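Long-range contacts in glycoside Hydrolase (Bacteroides uniformis, PDB 5T99), which is a family 2 glycoside hydrolase that binds the galactose-like inhibitor galacto-isofagomine and probably cleaves galactose-containing sugars in the breakdown of agarose: residues 51-57 against 87-91; 115-119 against 146-150; 286-291 against 405-409; 392-397 against 433-438. All coordinates share one frame; numbering follows the deposited sequence.

Interaction 1: residues 51-57 against 87-91; sequences DDSWRKL and WYRKT
In R89 a first torsion of -75° sets CG opposite the carbonyl carbon and beside the backbone N, and a bend at chi3 (62°) then swings NE round to D51. The aspartate answers with CG held between its own backbone N and carbonyl carbon (chi1 60°), which carries OD2 to the arginine. R89 NE donates to D51 OD2 over 2.7 Å, and this bond is also the salt bridge of the contact. OD2 lies almost exactly in the guanidinium plane, at its edge, whereas NE reaches the carboxylate from well above its plane, so the two flat groups stand steeply to one another. The other side of the guanidinium looks to the backbone: NH1 donates to the carbonyls of A44 and A46.

Beside the charged pair, the six-membered end of W54 meets strand 87-91. Its CH2 lies 3.5 Å from W87 CB, and its CZ3 comes equally close, 3.5 Å, to R89 CD; indole and guanidinium planes are nearly perpendicular. D51 CB rests on one face of the same indole, toward the rim. Farther along, L57 CD2 comes to the edge of the Y88 ring, 4.5 Å from CE1.

This corner belongs to the sugar-binding domain, where strand 34-38 lies between strands 55-57 and 86-93. R89 is thus used twice, its methylene groups packing on tryptophan while its buried charge is probably compensated by D51 and the carbonyl dipoles.

Interaction 2: residues 115-119 against 146-150; sequences KVWIN and ENVLA
W117 and A150 exchange both of their backbone bonds, W117 N to A150 O at 2.8 Å and A150 N to W117 O at 2.9 Å, as an antiparallel hydrogen-bonded pair. I118 and L149 follow as the non-hydrogen-bonded pair, and N119 N then donates to V148 O. At the end of the strand the side chain of N119 takes over from the main chain: its OD1 accepts from V148 N at 2.9 Å, while ND2 donates almost straight to N147 OD1 over 3.1 Å. N147 OD1 lies in the plane of the N119 amide, and the two amide planes are turned 36° apart. With CG beside its own backbone N (chi1 -61°), the N119 amide turns toward the edge of strand 146-150 and can hold both partners.

Side chains pack round this ladder. L149 CD1 rests 3.6 Å from V116 CG1, and on the other face of the sheet W117 CE3 lies 4.2 Å from A150 CB.

Farther out, N119 ND2 is also bonded to Y140 O, and N147 is fixed by K142 N and F92 O. With an alanine in place of N119, V148 N would probably lose its acceptor and N147 OD1 one of its donors. The W117 ring meets that of W87, on the far side of strand 146-153. The hairpin of strands 114-118 and 121-126, paired with strand 146-153, is part of the six-stranded antiparallel sheet of the jelly-roll-like sugar-binding domain of family 2 glycoside hydrolases.

Interaction 3: residues 286-291 against 405-409; sequences TDFGIR and NHPSV. With EDO (1,2-ethanediol), chain J.
The carbonyl oxygen of P407 takes a 2.8 Å hydrogen bond from R291 NE, in the carbonyl plane and on a lone pair. The bond is nearly straight at the hydrogen (167°). R291 NH1 adds weak bonds to the same oxygen and to V409 O, 3.2 Å away, and both acceptors lie at the guanidinium edge. The arginine reaches them because CG sits between its backbone N and carbonyl carbon (chi1 90°) and the chain turns again at chi2.

The P407 ring fills the angle between this arm and the backbone: CB lies 3.7 Å from R291 NE, and CG stands the same 3.7 Å from G289 N. At G289 a side chain would run into the proline ring. The segments thus join the end of an edge strand in the beta domain ahead of the barrel to the loop that leads from helix 388-403 into barrel strand 409-416.

A 1,2-ethanediol molecule, probably from the crystallisation liquor, lies in the same corner, its O2 accepting from G289 N and standing 2.9 Å from N405 O. At the other end T286 CG2 packs 3.7 Å from N405 ND2, while the N405 amide itself is bonded to the backbone of V187 and V189.

Interaction 4: residues 392-397 against 433-438; sequences SKKDLT and YLADIC
L396 drives the tight part of this contact, its CD2 pushed between L434, I437 and C438. With CG anti to the backbone N, chi1 179° points the side chain at the facing helix, and L396 CD2 comes to 3.8 Å from I437 CG2 and 3.5 Å from L434 O. Behind these residues lies the barrel wall, with L434 and C438 packing on I414 of strand 409-416. Helices 388-403 and 427-441 run in roughly the same direction, the axes of 392-397 and 433-438 lying 38° apart, as neighbouring outer helices of a TIM barrel with that strand between them in sequence.

Toward solvent, at K393 and Y433, the packing thins. Only the aliphatic part of the exposed K393 takes part, its CG 4.1 Å from I437 CD1, a methyl that also rests over the rim of one Y433 face. Inward, the Y433 hydroxyl meets a buried polar group, S392 OG, 3.1 Å away and in the plane of the ring; S392 OG is also hydrogen-bonded to F388 O. T397 OG1 bonds back to K393 O at 2.8 Å, from the opposite face to T397 N, and touches I437 CG2 at 4.0 Å. A valine in place of T397 would probably cost K393 O its hydroxyl donor and keep just the apolar touch on I437.

How the interactions relate
Along the chain, interactions 1 and 2 come first and in series, while interactions 3 and 4 interleave, their segments alternating. The first two share one antiparallel sheet of the sugar-binding domain: strands 86-93 and 146-153 are neighbours in it, the centres of the two interactions lie 12 Å apart, and K90 N to L149 O (2.8 Å) is a probable hydrogen bond between them. Interactions 3 and 4 are 21 Å apart between centres and do not touch, yet helix 388-403 of interaction 4 leads directly into the loop 405-409 of interaction 3. Their centres lie 31 to 38 Å from those of the first pair. Together they sample the sugar-binding domain, the barrel's helical layer and the junction between barrel and preceding beta domain.

Interaction 1: residues 51-57 against 87-91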
# COMPACT_ATOMS: atom_id res chain seq x y z
N ASP A 51 1.41 -15.66 32.45
CA ASP A 51 1.57 -14.44 31.64
C ASP A 51 0.82 -13.24 32.23
O ASP A 51 0.46 -12.31 31.49
CB ASP A 51 1.14 -14.70 30.18
CG ASP A 51 -0.33 -15.14 30.04
OD1 ASP A 51 -1.11 -15.14 31.01
OD2 ASP A 51 -0.69 -15.51 28.91
N ASP A 52 0.60 -13.24 33.54
CA ASP A 52 -0.18 -12.19 34.20
C ASP A 52 0.53 -10.82 34.22
O ASP A 52 -0.13 -9.78 34.27
CB ASP A 52 -0.58 -12.62 35.62
CG ASP A 52 -1.72 -11.80 36.19
OD1 ASP A 52 -1.50 -11.06 37.18
OD2 ASP A 52 -2.85 -11.88 35.64
N SER A 53 1.86 -10.82 34.19
CA SER A 53 2.63 -9.57 34.12
C SER A 53 2.71 -8.99 32.70
O SER A 53 3.05 -7.81 32.54
CB SER A 53 4.06 -9.80 34.63
OG SER A 53 4.73 -10.77 33.84
N TRP A 54 2.43 -9.81 31.68
CA TRP A 54 2.56 -9.43 30.27
C TRP A 54 1.59 -8.30 29.90
O TRP A 54 0.45 -8.27 30.37
CB TRP A 54 2.31 -10.63 29.34
CG TRP A 54 3.38 -11.70 29.33
CD1 TRP A 54 4.29 -11.96 30.32
CD2 TRP A 54 3.62 -12.66 28.30
NE1 TRP A 54 5.10 -13.01 29.95
CE2 TRP A 54 4.71 -13.46 28.72
CE3 TRP A 54 3.03 -12.92 27.05
CZ2 TRP A 54 5.22 -14.51 27.94
CZ3 TRP A 54 3.54 -13.97 26.27
CH2 TRP A 54 4.62 -14.74 26.72
N ARG A 55 2.06 -7.39 29.07
CA ARG A 55 1.26 -6.27 28.57
C ARG A 55 -0.01 -6.77 27.87
O ARG A 55 -0.01 -7.84 27.26
CB ARG A 55 2.12 -5.46 27.62
CG ARG A 55 1.45 -4.28 26.93
CD ARG A 55 2.47 -3.65 26.01
NE ARG A 55 1.86 -2.97 24.86
CZ ARG A 55 2.56 -2.48 23.83
NH1 ARG A 55 3.89 -2.57 23.79
NH2 ARG A 55 1.91 -1.89 22.83
N LYS A 56 -1.09 -6.01 27.97
CA LYS A 56 -2.37 -6.36 27.34
C LYS A 56 -2.64 -5.45 26.15
O LYS A 56 -2.57 -4.22 26.26
CB LYS A 56 -3.51 -6.29 28.35
CG LYS A 56 -3.60 -7.54 29.21
CD LYS A 56 -4.63 -7.41 30.32
CE LYS A 56 -4.11 -6.54 31.45
NZ LYS A 56 -5.04 -6.58 32.61
N LEU A 57 -2.97 -6.06 25.01
CA LEU A 57 -3.19 -5.33 23.77
C LEU A 57 -4.09 -6.11 22.81
O LEU A 57 -4.27 -7.33 22.94
CB LEU A 57 -1.86 -4.95 23.11
CG LEU A 57 -0.87 -5.99 22.54
CD1 LEU A 57 -0.82 -7.28 23.34
CD2 LEU A 57 -1.13 -6.33 21.08
N TRP A 87 6.72 -12.66 21.91
CA TRP A 87 5.77 -13.71 22.23
C TRP A 87 4.38 -13.11 22.35
O TRP A 87 4.22 -12.02 22.91
CB TRP A 87 6.12 -14.38 23.56
CG TRP A 87 7.14 -15.49 23.48
CD1 TRP A 87 8.50 -15.38 23.61
CD2 TRP A 87 6.87 -16.88 23.30
NE1 TRP A 87 9.09 -16.62 23.51
CE2 TRP A 87 8.11 -17.56 23.33
CE3 TRP A 87 5.69 -17.62 23.11
CZ2 TRP A 87 8.22 -18.93 23.17
CZ3 TRP A 87 5.80 -19.00 22.96
CH2 TRP A 87 7.06 -19.64 22.99
N TYR A 88 3.38 -13.83 21.82
CA TYR A 88 1.97 -13.49 22.03
C TYR A 88 1.23 -14.70 22.58
O TYR A 88 1.46 -15.82 22.13
CB TYR A 88 1.30 -13.06 20.74
CG TYR A 88 1.84 -11.82 20.08
CD1 TYR A 88 1.15 -10.61 20.16
CD2 TYR A 88 3.02 -11.85 19.33
CE1 TYR A 88 1.64 -9.47 19.53
CE2 TYR A 88 3.51 -10.72 18.70
CZ TYR A 88 2.81 -9.54 18.81
OH TYR A 88 3.29 -8.43 18.19
N ARG A 89 0.35 -14.46 23.54
CA ARG A 89 -0.49 -15.51 24.11
C ARG A 89 -1.90 -14.99 24.22
O ARG A 89 -2.10 -13.84 24.58
CB ARG A 89 -0.01 -15.89 25.51
CG ARG A 89 1.25 -16.74 25.56
CD ARG A 89 1.71 -16.90 27.01
NE ARG A 89 0.72 -17.60 27.85
CZ ARG A 89 0.63 -18.92 28.03
NH1 ARG A 89 1.45 -19.77 27.43
NH2 ARG A 89 -0.31 -19.40 28.83
N LYS A 90 -2.87 -15.84 23.92
CA LYS A 90 -4.28 -15.54 24.14
C LYS A 90 -4.93 -16.73 24.81
O LYS A 90 -4.74 -17.86 24.38
CB LYS A 90 -4.99 -15.22 22.82
CG LYS A 90 -6.48 -14.95 22.98
CD LYS A 90 -7.10 -14.32 21.74
CE LYS A 90 -8.61 -14.14 21.90
NZ LYS A 90 -9.26 -13.46 20.74
N THR A 91 -5.69 -16.47 25.87
CA THR A 91 -6.32 -17.50 26.69
C THR A 91 -7.83 -17.34 26.52
O THR A 91 -8.34 -16.23 26.67
CB THR A 91 -5.90 -17.36 28.18
OG1 THR A 91 -4.47 -17.42 28.27
CG2 THR A 91 -6.48 -18.47 29.04

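Interaction 2: residues 115-119 against 146-150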
# COMPACT_ATOMS: atom_id res chain seq x y z
N LYS A 115 6.39 -19.37 15.05
CA LYS A 115 5.99 -20.68 15.54
C LYS A 115 4.67 -20.51 16.30
O LYS A 115 4.49 -19.49 16.98
CB LYS A 115 7.06 -21.26 16.45
CG LYS A 115 8.36 -21.62 15.76
CD LYS A 115 9.23 -22.48 16.67
CE LYS A 115 10.53 -22.90 16.02
NZ LYS A 115 11.50 -21.78 15.99
N VAL A 116 3.76 -21.47 16.18
CA VAL A 116 2.45 -21.39 16.84
C VAL A 116 2.11 -22.68 17.59
O VAL A 116 2.32 -23.78 17.06
CB VAL A 116 1.30 -21.05 15.85
CG1 VAL A 116 -0.03 -20.89 16.58
CG2 VAL A 116 1.63 -19.78 15.07
N TRP A 117 1.60 -22.52 18.81
CA TRP A 117 1.19 -23.63 19.68
C TRP A 117 -0.26 -23.46 20.13
O TRP A 117 -0.69 -22.34 20.39
CB TRP A 117 2.07 -23.71 20.94
CG TRP A 117 3.52 -24.01 20.71
CD1 TRP A 117 4.12 -25.24 20.76
CD2 TRP A 117 4.56 -23.07 20.42
NE1 TRP A 117 5.46 -25.12 20.51
CE2 TRP A 117 5.76 -23.80 20.31
CE3 TRP A 117 4.59 -21.68 20.25
CZ2 TRP A 117 6.99 -23.18 20.02
CZ3 TRP A 117 5.81 -21.06 19.98
CH2 TRP A 117 6.99 -21.81 19.87
N ILE A 118 -0.98 -24.56 20.26
CA ILE A 118 -2.31 -24.58 20.91
C ILE A 118 -2.26 -25.59 22.06
O ILE A 118 -1.96 -26.78 21.86
CB ILE A 118 -3.49 -24.83 19.92
CG1 ILE A 118 -4.85 -24.77 20.63
CG2 ILE A 118 -3.37 -26.17 19.21
CD1 ILE A 118 -5.24 -23.39 21.09
N ASN A 119 -2.53 -25.11 23.28
CA ASN A 119 -2.45 -25.92 24.49
C ASN A 119 -1.13 -26.72 24.60
O ASN A 119 -1.13 -27.90 24.97
CB ASN A 119 -3.67 -26.84 24.58
CG ASN A 119 -4.96 -26.05 24.67
OD1 ASN A 119 -5.00 -24.98 25.27
ND2 ASN A 119 -6.04 -26.58 24.06
N GLU A 146 -10.31 -23.84 29.64
CA GLU A 146 -9.42 -22.82 29.11
C GLU A 146 -8.51 -23.38 28.02
O GLU A 146 -8.13 -24.55 28.07
CB GLU A 146 -8.60 -22.17 30.23
CG GLU A 146 -9.43 -21.25 31.13
CD GLU A 146 -9.90 -19.97 30.43
OE1 GLU A 146 -9.45 -19.69 29.29
OE2 GLU A 146 -10.71 -19.24 31.01
N ASN A 147 -8.21 -22.54 27.03
CA ASN A 147 -7.30 -22.86 25.93
C ASN A 147 -6.28 -21.74 25.81
O ASN A 147 -6.58 -20.60 26.13
CB ASN A 147 -8.04 -22.98 24.60
CG ASN A 147 -9.05 -24.10 24.59
OD1 ASN A 147 -8.79 -25.19 24.06
ND2 ASN A 147 -10.22 -23.86 25.17
N VAL A 148 -5.09 -22.07 25.31
CA VAL A 148 -4.00 -21.11 25.19
C VAL A 148 -3.36 -21.21 23.81
O VAL A 148 -2.68 -22.20 23.48
CB VAL A 148 -2.93 -21.33 26.30
CG1 VAL A 148 -1.73 -20.42 26.12
CG2 VAL A 148 -3.55 -21.12 27.69
N LEU A 149 -3.57 -20.17 23.01
CA LEU A 149 -2.90 -20.01 21.74
C LEU A 149 -1.66 -19.15 21.97
O LEU A 149 -1.77 -18.02 22.46
CB LEU A 149 -3.84 -19.34 20.73
CG LEU A 149 -3.33 -19.16 19.30
CD1 LEU A 149 -2.90 -20.49 18.71
CD2 LEU A 149 -4.39 -18.48 18.46
N ALA A 150 -0.49 -19.70 21.61
CA ALA A 150 0.80 -19.03 21.78
C ALA A 150 1.50 -18.88 20.44
O ALA A 150 1.58 -19.83 19.69
CB ALA A 150 1.69 -19.82 22.73

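Interaction 3: residues 286-291 against 405-409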
# COMPACT_ATOMS: atom_id res chain seq x y z
N THR A 286 -17.26 -13.63 -1.10
CA THR A 286 -16.14 -13.21 -1.95
C THR A 286 -16.51 -11.89 -2.64
O THR A 286 -17.55 -11.78 -3.29
CB THR A 286 -15.81 -14.26 -3.04
OG1 THR A 286 -15.57 -15.55 -2.46
CG2 THR A 286 -14.56 -13.83 -3.84
N ASP A 287 -15.65 -10.88 -2.51
CA ASP A 287 -15.84 -9.63 -3.23
C ASP A 287 -15.19 -9.78 -4.59
O ASP A 287 -14.13 -10.42 -4.70
CB ASP A 287 -15.24 -8.46 -2.46
CG ASP A 287 -16.07 -8.08 -1.25
OD1 ASP A 287 -17.32 -8.08 -1.33
OD2 ASP A 287 -15.48 -7.75 -0.21
N PHE A 288 -15.83 -9.24 -5.62
CA PHE A 288 -15.29 -9.31 -6.98
C PHE A 288 -15.80 -8.19 -7.86
O PHE A 288 -16.80 -7.55 -7.53
CB PHE A 288 -15.57 -10.68 -7.62
CG PHE A 288 -16.99 -10.86 -8.10
CD1 PHE A 288 -17.35 -10.52 -9.40
CD2 PHE A 288 -17.97 -11.37 -7.25
CE1 PHE A 288 -18.65 -10.68 -9.84
CE2 PHE A 288 -19.28 -11.53 -7.69
CZ PHE A 288 -19.62 -11.19 -8.99
N GLY A 289 -15.10 -7.97 -8.97
CA GLY A 289 -15.48 -7.00 -9.98
C GLY A 289 -15.53 -7.61 -11.36
O GLY A 289 -15.03 -8.72 -11.59
N ILE A 290 -16.14 -6.87 -12.28
CA ILE A 290 -16.33 -7.30 -13.65
C ILE A 290 -15.56 -6.38 -14.60
O ILE A 290 -15.98 -5.26 -14.90
CB ILE A 290 -17.83 -7.35 -14.02
CG1 ILE A 290 -18.58 -8.26 -13.03
CG2 ILE A 290 -18.02 -7.84 -15.46
CD1 ILE A 290 -20.06 -8.47 -13.34
N ARG A 291 -14.41 -6.87 -15.05
CA ARG A 291 -13.58 -6.16 -16.01
C ARG A 291 -12.76 -7.18 -16.77
O ARG A 291 -12.45 -8.25 -16.24
CB ARG A 291 -12.69 -5.09 -15.33
CG ARG A 291 -11.30 -5.52 -14.84
CD ARG A 291 -11.38 -6.41 -13.63
NE ARG A 291 -10.06 -6.91 -13.19
CZ ARG A 291 -9.48 -8.04 -13.61
NH1 ARG A 291 -8.30 -8.38 -13.10
NH2 ARG A 291 -10.04 -8.84 -14.53
N ASN A 405 -9.03 -13.13 -6.81
CA ASN A 405 -10.36 -12.55 -6.99
C ASN A 405 -10.40 -11.03 -6.97
O ASN A 405 -11.43 -10.46 -7.35
CB ASN A 405 -11.31 -13.09 -5.93
CG ASN A 405 -11.40 -14.59 -5.98
OD1 ASN A 405 -11.56 -15.16 -7.06
ND2 ASN A 405 -11.27 -15.26 -4.83
N HIS A 406 -9.33 -10.36 -6.55
CA HIS A 406 -9.31 -8.89 -6.56
C HIS A 406 -9.31 -8.35 -7.99
O HIS A 406 -8.40 -8.67 -8.75
CB HIS A 406 -8.05 -8.36 -5.86
CG HIS A 406 -8.04 -8.54 -4.38
ND1 HIS A 406 -8.87 -7.84 -3.53
CD2 HIS A 406 -7.25 -9.31 -3.59
CE1 HIS A 406 -8.61 -8.19 -2.28
NE2 HIS A 406 -7.64 -9.09 -2.29
N PRO A 407 -10.31 -7.55 -8.37
CA PRO A 407 -10.25 -6.98 -9.73
C PRO A 407 -9.14 -5.94 -9.93
O PRO A 407 -8.76 -5.69 -11.07
CB PRO A 407 -11.62 -6.31 -9.88
CG PRO A 407 -12.03 -6.00 -8.49
CD PRO A 407 -11.57 -7.18 -7.70
N SER A 408 -8.63 -5.35 -8.85
CA SER A 408 -7.51 -4.42 -8.93
C SER A 408 -6.24 -5.08 -9.45
O SER A 408 -5.48 -4.46 -10.15
CB SER A 408 -7.23 -3.77 -7.56
OG SER A 408 -6.88 -4.74 -6.59
N VAL A 409 -6.01 -6.35 -9.11
CA VAL A 409 -4.74 -7.02 -9.46
C VAL A 409 -4.73 -7.37 -10.95
O VAL A 409 -5.64 -8.03 -11.44
CB VAL A 409 -4.50 -8.30 -8.63
CG1 VAL A 409 -3.22 -8.99 -9.05
CG2 VAL A 409 -4.45 -7.95 -7.15
C1 EDO J . -11.41 -11.39 -11.18
O1 EDO J . -10.85 -12.64 -10.70
C2 EDO J . -12.79 -11.09 -10.59
O2 EDO J . -12.81 -9.90 -9.78

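Interaction 4: residues 392-397 against 433-438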
# COMPACT_ATOMS: atom_id res chain seq x y z
N SER A 392 9.13 -21.44 -1.59
CA SER A 392 8.78 -20.56 -2.73
C SER A 392 7.48 -20.94 -3.42
O SER A 392 6.66 -20.06 -3.68
CB SER A 392 9.91 -20.50 -3.78
OG SER A 392 10.23 -21.78 -4.27
N LYS A 393 7.30 -22.22 -3.71
CA LYS A 393 6.05 -22.69 -4.32
C LYS A 393 4.87 -22.45 -3.40
O LYS A 393 3.83 -21.96 -3.85
CB LYS A 393 6.09 -24.17 -4.74
CG LYS A 393 4.79 -24.64 -5.39
CD LYS A 393 4.76 -26.10 -5.79
CE LYS A 393 5.53 -26.36 -7.06
NZ LYS A 393 5.03 -27.57 -7.76
N LYS A 394 5.02 -22.80 -2.12
CA LYS A 394 3.94 -22.63 -1.15
C LYS A 394 3.54 -21.15 -0.99
O LYS A 394 2.34 -20.84 -0.93
CB LYS A 394 4.29 -23.22 0.22
CG LYS A 394 4.31 -24.74 0.29
CD LYS A 394 3.89 -25.24 1.68
CE LYS A 394 2.36 -25.30 1.80
NZ LYS A 394 1.87 -25.33 3.21
N ASP A 395 4.53 -20.26 -0.92
CA ASP A 395 4.25 -18.84 -0.74
C ASP A 395 3.65 -18.17 -1.98
O ASP A 395 2.72 -17.37 -1.86
CB ASP A 395 5.49 -18.07 -0.25
CG ASP A 395 5.75 -18.28 1.23
OD1 ASP A 395 4.76 -18.33 2.00
OD2 ASP A 395 6.95 -18.40 1.62
N LEU A 396 4.16 -18.50 -3.16
CA LEU A 396 3.60 -17.93 -4.37
C LEU A 396 2.20 -18.48 -4.62
O LEU A 396 1.29 -17.74 -5.04
CB LEU A 396 4.50 -18.18 -5.57
CG LEU A 396 3.99 -17.62 -6.90
CD1 LEU A 396 3.80 -16.12 -6.84
CD2 LEU A 396 4.97 -17.98 -8.00
N THR A 397 2.02 -19.78 -4.38
CA THR A 397 0.71 -20.39 -4.44
C THR A 397 -0.24 -19.69 -3.46
O THR A 397 -1.35 -19.32 -3.84
CB THR A 397 0.76 -21.91 -4.20
OG1 THR A 397 1.48 -22.53 -5.27
CG2 THR A 397 -0.67 -22.52 -4.11
N TYR A 433 10.32 -21.27 -13.52
CA TYR A 433 9.71 -22.00 -12.42
C TYR A 433 8.57 -21.21 -11.76
O TYR A 433 7.47 -21.73 -11.56
CB TYR A 433 10.81 -22.40 -11.41
CG TYR A 433 10.35 -22.82 -10.04
CD1 TYR A 433 9.65 -24.00 -9.84
CD2 TYR A 433 10.63 -22.03 -8.93
CE1 TYR A 433 9.24 -24.39 -8.57
CE2 TYR A 433 10.23 -22.41 -7.66
CZ TYR A 433 9.53 -23.59 -7.48
OH TYR A 433 9.15 -23.95 -6.21
N LEU A 434 8.85 -19.95 -11.43
CA LEU A 434 7.86 -19.07 -10.81
C LEU A 434 6.78 -18.64 -11.79
O LEU A 434 5.62 -18.57 -11.42
CB LEU A 434 8.53 -17.82 -10.21
CG LEU A 434 9.51 -18.12 -9.07
CD1 LEU A 434 10.34 -16.88 -8.75
CD2 LEU A 434 8.79 -18.65 -7.83
N ALA A 435 7.16 -18.34 -13.02
CA ALA A 435 6.19 -17.98 -14.04
C ALA A 435 5.24 -19.13 -14.36
O ALA A 435 4.07 -18.88 -14.63
CB ALA A 435 6.89 -17.51 -15.30
N ASP A 436 5.72 -20.38 -14.35
CA ASP A 436 4.85 -21.54 -14.62
C ASP A 436 3.77 -21.71 -13.56
O ASP A 436 2.64 -21.99 -13.90
CB ASP A 436 5.65 -22.84 -14.77
CG ASP A 436 6.50 -22.88 -16.03
OD1 ASP A 436 6.28 -22.06 -16.95
OD2 ASP A 436 7.41 -23.75 -16.08
N ILE A 437 4.14 -21.50 -12.29
CA ILE A 437 3.18 -21.50 -11.17
C ILE A 437 2.11 -20.41 -11.34
O ILE A 437 0.94 -20.68 -11.08
CB ILE A 437 3.90 -21.35 -9.82
CG1 ILE A 437 4.70 -22.61 -9.51
CG2 ILE A 437 2.92 -21.07 -8.69
CD1 ILE A 437 5.88 -22.34 -8.60
N CYS A 438 2.51 -19.21 -11.77
CA CYS A 438 1.53 -18.16 -12.10
C CYS A 438 0.53 -18.63 -13.17
O CYS A 438 -0.68 -18.46 -13.00
CB CYS A 438 2.21 -16.87 -12.57
SG CYS A 438 3.20 -16.05 -11.30